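Local coordinates for NADP-dependent alcohol dehydrogenase 6 (PDB 1PIW), which reduces a broad range of aromatic and aliphatic aldehydes to alcohols with NADPH, as a zinc-containing medium-chain alcohol dehydrogenase that works as a homodimer, at residues 32-37 / 140-145; 175-180 / 197-202. One frame throughout, in Å; residues are numbered along the deposited sequence.

The two contacts lie in different halves of the subunit. Contact 1 (32-37 with 140-145) pairs two antiparallel strands in the GroES-like domain, whereas contact 2 (175-180 with 197-202) belongs to the nucleotide-binding domain, where a loop leading into a strand of the parallel sheet meets the end of a helix. The centres of contact 1 and contact 2 are about 32 Å apart. Their nearest atoms are about 17 Å apart, and they share no sheet. Along the chain they come in series, contact 1 closing before contact 2 opens. Each thus lies within one domain: contact 1 a long-range strand pairing, contact 2 a shorter-range packing of loop on helix in the Rossmann-type domain that binds NADP.

Contact 1. Residues 32-37 / 140-145; sequences YDHDID and RVHEHF
The antiparallel pairing of strand 35-45 with strand 138-142, in the mixed sheet of the GroES-like domain, sets Ile36 against Val141 as a hydrogen-bonded pair flanked by two non-hydrogen-bonded ones, Asp35 with His142 and Asp37 with Arg140. Val141 N gives a straight bond to Ile36 O (2.9 Å), and Ile36 N returns one to Val141 O. Beyond the paired residues, Glu143 N bonds His34 O at 2.9 Å, tying the start of the 3-10 segment to the type I turn from Tyr32 to Asp35.

Asp37 and Arg140 share one face of the sheet and form a side-on, two-nitrogen salt bridge. Arg140 NE meets Asp37 OD1 at 2.7 Å and Arg140 NH2 meets Asp37 OD2, each oxygen using its syn lone pair. Carboxylate and guanidinium planes differ by only 8°, so the two bonds together fix the rotation of both groups. CG of Arg140 is anti to the backbone N (chi1 176°) and the chain bends at chi3, which turns the guanidinium edge to the carboxylate. An alanine at Arg140 is likely to leave the buried Asp37 carboxylate without its two-pronged partner and less firmly oriented.

At the turn, CB of His34 sits over the centre of the His142 ring in a CH-pi contact, 3.8 Å from the centroid, while the imidazoles, nearly parallel, are slid apart and barely overlap. On the opposite sheet face from the salt bridge, Ile36 CD1 packs on Glu143 CB; Glu143 OE2 is hydrogen-bonded to the hydroxyls of Ser81 and Ser83 and to Asn82 N.

Arg140 NH1 also bonds Lys29 O, and both Asp37 and Arg140 touch Phe7 of strand 7-12. Ile36 packs on Val74 and Leu77 of strand 70-77, and Val141 on Val97 of strand 96-98.

Contact 2. Residues 175-180 / 197-202; sequences NGCGPG and LISKAM
Apolar van der Waals contact, with no hydrogen bond across it, joins the loop between helix 161-174 and strand 182-186 to the C-terminal part of the helix that includes residues 197-202, on one side of the Rossmann-type nucleotide-binding domain. Cys177 and Met202 carry it, each directing its CB toward the other segment. The Met202 chain is extended at chi2 and bends at chi3 (72°), bringing the methyl CE alongside Cys177, 3.6 Å from its CB. Cys177 SG, anti to the backbone N (chi1 174°), lies 4.0 Å from Met202 SD and near Ser199 O. Farther along the loop, Gly178 CA makes a CA-H...O contact with Met202 O at 3.6 Å, and CD of Pro179 borders the same carbonyl.

A Schellman motif ends helix 161-174, with Gly176, at positive phi, as its C-prime residue, and the loop continues from there. Around the pair, Cys177 also packs on Leu172 and Val183, and Met202 on Tyr169, Val173 and Leu313, while Ser199 OG bonds Thr206. Across the two segments sulfur and methyl groups meet, and CH groups border the Met202 carbonyl, so the contact probably depends on close fit more than on directional bonds.

Contact 1. Residues 32-37 / 140-145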
ATOM      1  N   TYR A  32      -9.688  36.443  11.289  1.00 44.75           N
ATOM      2  CA  TYR A  32      -9.672  36.625   9.848  1.00 46.53           C
ATOM      3  C   TYR A  32     -11.020  36.511   9.170  1.00 48.10           C
ATOM      4  O   TYR A  32     -11.971  35.967   9.725  1.00 48.45           O
ATOM      5  CB  TYR A  32      -8.648  35.680   9.228  1.00 46.74           C
ATOM      6  CG  TYR A  32      -7.247  36.108   9.601  1.00 48.40           C
ATOM      7  CD1 TYR A  32      -6.254  35.175   9.903  1.00 49.67           C
ATOM      8  CD2 TYR A  32      -6.938  37.461   9.720  1.00 47.44           C
ATOM      9  CE1 TYR A  32      -4.982  35.588  10.330  1.00 49.95           C
ATOM     10  CE2 TYR A  32      -5.687  37.880  10.137  1.00 49.44           C
ATOM     11  CZ  TYR A  32      -4.710  36.950  10.446  1.00 50.38           C
ATOM     12  OH  TYR A  32      -3.481  37.399  10.887  1.00 48.76           O
ATOM     13  N   ASP A  33     -11.076  37.056   7.960  1.00 50.61           N
ATOM     14  CA  ASP A  33     -12.283  37.129   7.138  1.00 52.17           C
ATOM     15  C   ASP A  33     -13.244  35.943   7.121  1.00 51.41           C
ATOM     16  O   ASP A  33     -14.453  36.139   6.986  1.00 50.08           O
ATOM     17  CB  ASP A  33     -11.867  37.503   5.721  1.00 55.14           C
ATOM     18  CG  ASP A  33     -11.153  38.847   5.667  1.00 58.56           C
ATOM     19  OD1 ASP A  33     -10.334  39.060   4.742  1.00 62.46           O
ATOM     20  OD2 ASP A  33     -11.416  39.700   6.549  1.00 57.97           O
ATOM     21  N   HIS A  34     -12.718  34.727   7.263  1.00 51.63           N
ATOM     22  CA  HIS A  34     -13.548  33.522   7.261  1.00 51.00           C
ATOM     23  C   HIS A  34     -13.572  32.821   8.620  1.00 49.98           C
ATOM     24  O   HIS A  34     -14.382  31.919   8.839  1.00 50.45           O
ATOM     25  CB  HIS A  34     -13.051  32.539   6.197  1.00 52.05           C
ATOM     26  CG  HIS A  34     -13.071  33.092   4.807  1.00 54.30           C
ATOM     27  ND1 HIS A  34     -14.223  33.174   4.053  1.00 55.37           N
ATOM     28  CD2 HIS A  34     -12.083  33.617   4.041  1.00 55.10           C
ATOM     29  CE1 HIS A  34     -13.944  33.725   2.885  1.00 55.89           C
ATOM     30  NE2 HIS A  34     -12.653  34.004   2.852  1.00 55.86           N
ATOM     31  N   ASP A  35     -12.694  33.219   9.534  1.00 47.69           N
ATOM     32  CA  ASP A  35     -12.672  32.583  10.842  1.00 46.68           C
ATOM     33  C   ASP A  35     -14.035  32.680  11.522  1.00 46.66           C
ATOM     34  O   ASP A  35     -14.848  33.541  11.201  1.00 46.94           O
ATOM     35  CB  ASP A  35     -11.614  33.213  11.751  1.00 46.51           C
ATOM     36  CG  ASP A  35     -10.211  33.107  11.187  1.00 47.80           C
ATOM     37  OD1 ASP A  35      -9.914  32.120  10.478  1.00 50.89           O
ATOM     38  OD2 ASP A  35      -9.394  34.005  11.472  1.00 45.53           O
ATOM     39  N   ILE A  36     -14.265  31.780  12.468  1.00 46.86           N
ATOM     40  CA  ILE A  36     -15.503  31.722  13.235  1.00 46.11           C
ATOM     41  C   ILE A  36     -15.151  31.485  14.696  1.00 46.53           C
ATOM     42  O   ILE A  36     -14.211  30.761  15.000  1.00 47.77           O
ATOM     43  CB  ILE A  36     -16.393  30.561  12.754  1.00 44.85           C
ATOM     44  CG1 ILE A  36     -16.991  30.913  11.400  1.00 44.51           C
ATOM     45  CG2 ILE A  36     -17.475  30.254  13.777  1.00 42.77           C
ATOM     46  CD1 ILE A  36     -17.896  29.850  10.861  1.00 45.95           C
ATOM     47  N   ASP A  37     -15.890  32.107  15.603  1.00 46.33           N
ATOM     48  CA  ASP A  37     -15.627  31.907  17.013  1.00 46.25           C
ATOM     49  C   ASP A  37     -16.660  30.971  17.600  1.00 47.22           C
ATOM     50  O   ASP A  37     -17.870  31.163  17.447  1.00 48.47           O
ATOM     51  CB  ASP A  37     -15.601  33.238  17.758  1.00 44.59           C
ATOM     52  CG  ASP A  37     -14.217  33.838  17.792  1.00 45.30           C
ATOM     53  OD1 ASP A  37     -13.395  33.443  16.944  1.00 45.56           O
ATOM     54  OD2 ASP A  37     -13.938  34.696  18.649  1.00 45.54           O
ATOM     55  N   ARG A 140     -11.071  29.698  17.869  1.00 37.46           N
ATOM     56  CA  ARG A 140     -11.213  30.539  16.689  1.00 38.36           C
ATOM     57  C   ARG A 140     -10.771  29.721  15.499  1.00 38.18           C
ATOM     58  O   ARG A 140      -9.587  29.407  15.367  1.00 38.63           O
ATOM     59  CB  ARG A 140     -10.336  31.776  16.837  1.00 39.97           C
ATOM     60  CG  ARG A 140     -10.322  32.695  15.639  1.00 43.09           C
ATOM     61  CD  ARG A 140     -10.001  34.114  16.078  1.00 42.64           C
ATOM     62  NE  ARG A 140     -11.007  34.594  17.011  1.00 42.64           N
ATOM     63  CZ  ARG A 140     -10.832  35.626  17.821  1.00 44.16           C
ATOM     64  NH1 ARG A 140      -9.681  36.281  17.811  1.00 45.32           N
ATOM     65  NH2 ARG A 140     -11.808  36.006  18.629  1.00 43.93           N
ATOM     66  N   VAL A 141     -11.725  29.388  14.630  1.00 37.92           N
ATOM     67  CA  VAL A 141     -11.449  28.545  13.475  1.00 38.61           C
ATOM     68  C   VAL A 141     -12.081  28.986  12.163  1.00 39.48           C
ATOM     69  O   VAL A 141     -13.248  29.364  12.126  1.00 40.22           O
ATOM     70  CB  VAL A 141     -11.931  27.113  13.751  1.00 37.96           C
ATOM     71  CG1 VAL A 141     -11.459  26.177  12.663  1.00 36.98           C
ATOM     72  CG2 VAL A 141     -11.447  26.667  15.101  1.00 38.37           C
ATOM     73  N   HIS A 142     -11.298  28.914  11.089  1.00 40.05           N
ATOM     74  CA  HIS A 142     -11.760  29.258   9.742  1.00 40.68           C
ATOM     75  C   HIS A 142     -13.005  28.394   9.476  1.00 40.68           C
ATOM     76  O   HIS A 142     -12.979  27.179   9.689  1.00 41.22           O
ATOM     77  CB  HIS A 142     -10.633  28.936   8.758  1.00 41.90           C
ATOM     78  CG  HIS A 142     -10.972  29.168   7.321  1.00 42.99           C
ATOM     79  ND1 HIS A 142     -12.092  28.636   6.724  1.00 44.74           N
ATOM     80  CD2 HIS A 142     -10.287  29.799   6.337  1.00 45.35           C
ATOM     81  CE1 HIS A 142     -12.082  28.926   5.433  1.00 45.95           C
ATOM     82  NE2 HIS A 142     -10.996  29.631   5.171  1.00 44.69           N
ATOM     83  N   GLU A 143     -14.090  29.020   9.022  1.00 40.01           N
ATOM     84  CA  GLU A 143     -15.357  28.321   8.779  1.00 38.14           C
ATOM     85  C   GLU A 143     -15.299  27.044   7.966  1.00 36.69           C
ATOM     86  O   GLU A 143     -16.102  26.143   8.180  1.00 36.54           O
ATOM     87  CB  GLU A 143     -16.354  29.249   8.109  1.00 38.19           C
ATOM     88  CG  GLU A 143     -15.967  29.619   6.708  1.00 42.63           C
ATOM     89  CD  GLU A 143     -17.020  30.460   6.025  1.00 46.47           C
ATOM     90  OE1 GLU A 143     -16.796  30.858   4.864  1.00 47.98           O
ATOM     91  OE2 GLU A 143     -18.075  30.726   6.648  1.00 48.54           O
ATOM     92  N   HIS A 144     -14.372  26.956   7.024  1.00 35.29           N
ATOM     93  CA  HIS A 144     -14.290  25.760   6.210  1.00 35.69           C
ATOM     94  C   HIS A 144     -14.103  24.518   7.048  1.00 37.54           C
ATOM     95  O   HIS A 144     -14.444  23.423   6.611  1.00 38.06           O
ATOM     96  CB  HIS A 144     -13.130  25.826   5.231  1.00 35.40           C
ATOM     97  CG  HIS A 144     -12.942  24.560   4.449  1.00 36.48           C
ATOM     98  ND1 HIS A 144     -13.601  24.310   3.265  1.00 38.18           N
ATOM     99  CD2 HIS A 144     -12.219  23.448   4.715  1.00 36.14           C
ATOM    100  CE1 HIS A 144     -13.291  23.100   2.836  1.00 36.35           C
ATOM    101  NE2 HIS A 144     -12.455  22.556   3.697  1.00 35.89           N
ATOM    102  N   PHE A 145     -13.551  24.686   8.247  1.00 39.55           N
ATOM    103  CA  PHE A 145     -13.276  23.554   9.120  1.00 38.88           C
ATOM    104  C   PHE A 145     -14.208  23.398  10.281  1.00 37.52           C
ATOM    105  O   PHE A 145     -13.881  22.744  11.262  1.00 38.88           O
ATOM    106  CB  PHE A 145     -11.836  23.619   9.620  1.00 40.79           C
ATOM    107  CG  PHE A 145     -10.819  23.400   8.537  1.00 44.08           C
ATOM    108  CD1 PHE A 145     -10.440  24.440   7.695  1.00 44.70           C
ATOM    109  CD2 PHE A 145     -10.284  22.135   8.316  1.00 45.72           C
ATOM    110  CE1 PHE A 145      -9.546  24.220   6.647  1.00 44.59           C
ATOM    111  CE2 PHE A 145      -9.393  21.911   7.274  1.00 45.70           C
ATOM    112  CZ  PHE A 145      -9.024  22.956   6.438  1.00 45.36           C
TER

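Contact 2. Residues 175-180 / 197-202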
ATOM      1  N   ASN A 175     -10.817   2.863   1.560  1.00 38.96           N
ATOM      2  CA  ASN A 175     -10.323   1.533   1.244  1.00 40.48           C
ATOM      3  C   ASN A 175     -11.337   0.391   1.138  1.00 42.98           C
ATOM      4  O   ASN A 175     -11.030  -0.774   1.418  1.00 41.70           O
ATOM      5  CB  ASN A 175      -9.218   1.186   2.224  1.00 40.37           C
ATOM      6  CG  ASN A 175      -8.059   2.126   2.110  1.00 40.15           C
ATOM      7  OD1 ASN A 175      -7.400   2.179   1.080  1.00 39.86           O
ATOM      8  ND2 ASN A 175      -7.806   2.891   3.161  1.00 41.58           N
ATOM      9  N   GLY A 176     -12.553   0.732   0.736  1.00 45.60           N
ATOM     10  CA  GLY A 176     -13.569  -0.286   0.539  1.00 48.35           C
ATOM     11  C   GLY A 176     -14.355  -0.842   1.704  1.00 49.30           C
ATOM     12  O   GLY A 176     -15.172  -1.744   1.506  1.00 50.73           O
ATOM     13  N   CYS A 177     -14.129  -0.350   2.910  1.00 48.78           N
ATOM     14  CA  CYS A 177     -14.904  -0.870   4.020  1.00 50.01           C
ATOM     15  C   CYS A 177     -16.388  -0.714   3.654  1.00 49.85           C
ATOM     16  O   CYS A 177     -16.828   0.358   3.235  1.00 49.39           O
ATOM     17  CB  CYS A 177     -14.579  -0.102   5.309  1.00 51.71           C
ATOM     18  SG  CYS A 177     -15.613  -0.550   6.730  1.00 52.32           S
ATOM     19  N   GLY A 178     -17.147  -1.796   3.789  1.00 49.05           N
ATOM     20  CA  GLY A 178     -18.560  -1.758   3.473  1.00 48.00           C
ATOM     21  C   GLY A 178     -19.076  -3.180   3.422  1.00 49.00           C
ATOM     22  O   GLY A 178     -18.321  -4.106   3.724  1.00 50.24           O
ATOM     23  N   PRO A 179     -20.344  -3.398   3.024  1.00 48.61           N
ATOM     24  CA  PRO A 179     -20.956  -4.727   2.938  1.00 47.21           C
ATOM     25  C   PRO A 179     -20.074  -5.749   2.267  1.00 46.92           C
ATOM     26  O   PRO A 179     -19.396  -5.438   1.291  1.00 47.50           O
ATOM     27  CB  PRO A 179     -22.212  -4.476   2.124  1.00 46.89           C
ATOM     28  CG  PRO A 179     -22.576  -3.105   2.500  1.00 48.18           C
ATOM     29  CD  PRO A 179     -21.255  -2.384   2.472  1.00 48.06           C
ATOM     30  N   GLY A 180     -20.079  -6.963   2.803  1.00 46.39           N
ATOM     31  CA  GLY A 180     -19.305  -8.037   2.211  1.00 46.06           C
ATOM     32  C   GLY A 180     -17.805  -8.084   2.414  1.00 46.00           C
ATOM     33  O   GLY A 180     -17.178  -9.082   2.061  1.00 46.17           O
ATOM     34  N   LEU A 197     -17.092   0.227  15.801  1.00 33.52           N
ATOM     35  CA  LEU A 197     -18.490   0.586  15.617  1.00 34.04           C
ATOM     36  C   LEU A 197     -18.698   1.024  14.186  1.00 34.89           C
ATOM     37  O   LEU A 197     -19.398   0.369  13.423  1.00 35.89           O
ATOM     38  CB  LEU A 197     -18.884   1.734  16.539  1.00 30.75           C
ATOM     39  CG  LEU A 197     -18.655   1.431  18.007  1.00 30.00           C
ATOM     40  CD1 LEU A 197     -19.212   2.559  18.845  1.00 29.02           C
ATOM     41  CD2 LEU A 197     -19.310   0.097  18.352  1.00 29.42           C
ATOM     42  N   ILE A 198     -18.075   2.140  13.836  1.00 36.00           N
ATOM     43  CA  ILE A 198     -18.181   2.694  12.501  1.00 36.44           C
ATOM     44  C   ILE A 198     -17.975   1.614  11.444  1.00 36.47           C
ATOM     45  O   ILE A 198     -18.597   1.647  10.382  1.00 36.07           O
ATOM     46  CB  ILE A 198     -17.155   3.830  12.313  1.00 36.63           C
ATOM     47  CG1 ILE A 198     -17.389   4.908  13.372  1.00 35.33           C
ATOM     48  CG2 ILE A 198     -17.292   4.445  10.934  1.00 38.16           C
ATOM     49  CD1 ILE A 198     -16.500   6.111  13.220  1.00 35.92           C
ATOM     50  N   SER A 199     -17.115   0.647  11.743  1.00 36.65           N
ATOM     51  CA  SER A 199     -16.842  -0.431  10.805  1.00 37.48           C
ATOM     52  C   SER A 199     -18.141  -1.155  10.503  1.00 39.03           C
ATOM     53  O   SER A 199     -18.552  -1.303   9.347  1.00 39.28           O
ATOM     54  CB  SER A 199     -15.850  -1.411  11.413  1.00 37.15           C
ATOM     55  OG  SER A 199     -15.558  -2.441  10.494  1.00 40.73           O
ATOM     56  N   LYS A 200     -18.784  -1.604  11.572  1.00 40.40           N
ATOM     57  CA  LYS A 200     -20.048  -2.313  11.489  1.00 40.42           C
ATOM     58  C   LYS A 200     -21.129  -1.466  10.814  1.00 40.16           C
ATOM     59  O   LYS A 200     -21.794  -1.928   9.895  1.00 39.85           O
ATOM     60  CB  LYS A 200     -20.473  -2.718  12.898  1.00 40.44           C
ATOM     61  CG  LYS A 200     -19.441  -3.600  13.583  1.00 40.93           C
ATOM     62  CD  LYS A 200     -19.226  -4.901  12.823  1.00 41.53           C
ATOM     63  CE  LYS A 200     -20.494  -5.746  12.833  1.00 44.41           C
ATOM     64  NZ  LYS A 200     -20.507  -6.823  11.793  1.00 47.51           N
ATOM     65  N   ALA A 201     -21.289  -0.228  11.269  1.00 40.95           N
ATOM     66  CA  ALA A 201     -22.274   0.698  10.711  1.00 41.29           C
ATOM     67  C   ALA A 201     -22.182   0.742   9.196  1.00 42.26           C
ATOM     68  O   ALA A 201     -23.177   0.959   8.519  1.00 41.95           O
ATOM     69  CB  ALA A 201     -22.059   2.106  11.274  1.00 40.59           C
ATOM     70  N   MET A 202     -20.981   0.550   8.666  1.00 43.98           N
ATOM     71  CA  MET A 202     -20.796   0.576   7.227  1.00 44.98           C
ATOM     72  C   MET A 202     -21.177  -0.752   6.604  1.00 46.21           C
ATOM     73  O   MET A 202     -21.413  -0.829   5.399  1.00 47.91           O
ATOM     74  CB  MET A 202     -19.357   0.954   6.891  1.00 45.31           C
ATOM     75  CG  MET A 202     -19.141   2.451   6.980  1.00 45.89           C
ATOM     76  SD  MET A 202     -17.429   2.965   7.037  1.00 45.67           S
ATOM     77  CE  MET A 202     -16.889   2.645   5.387  1.00 45.99           C
TER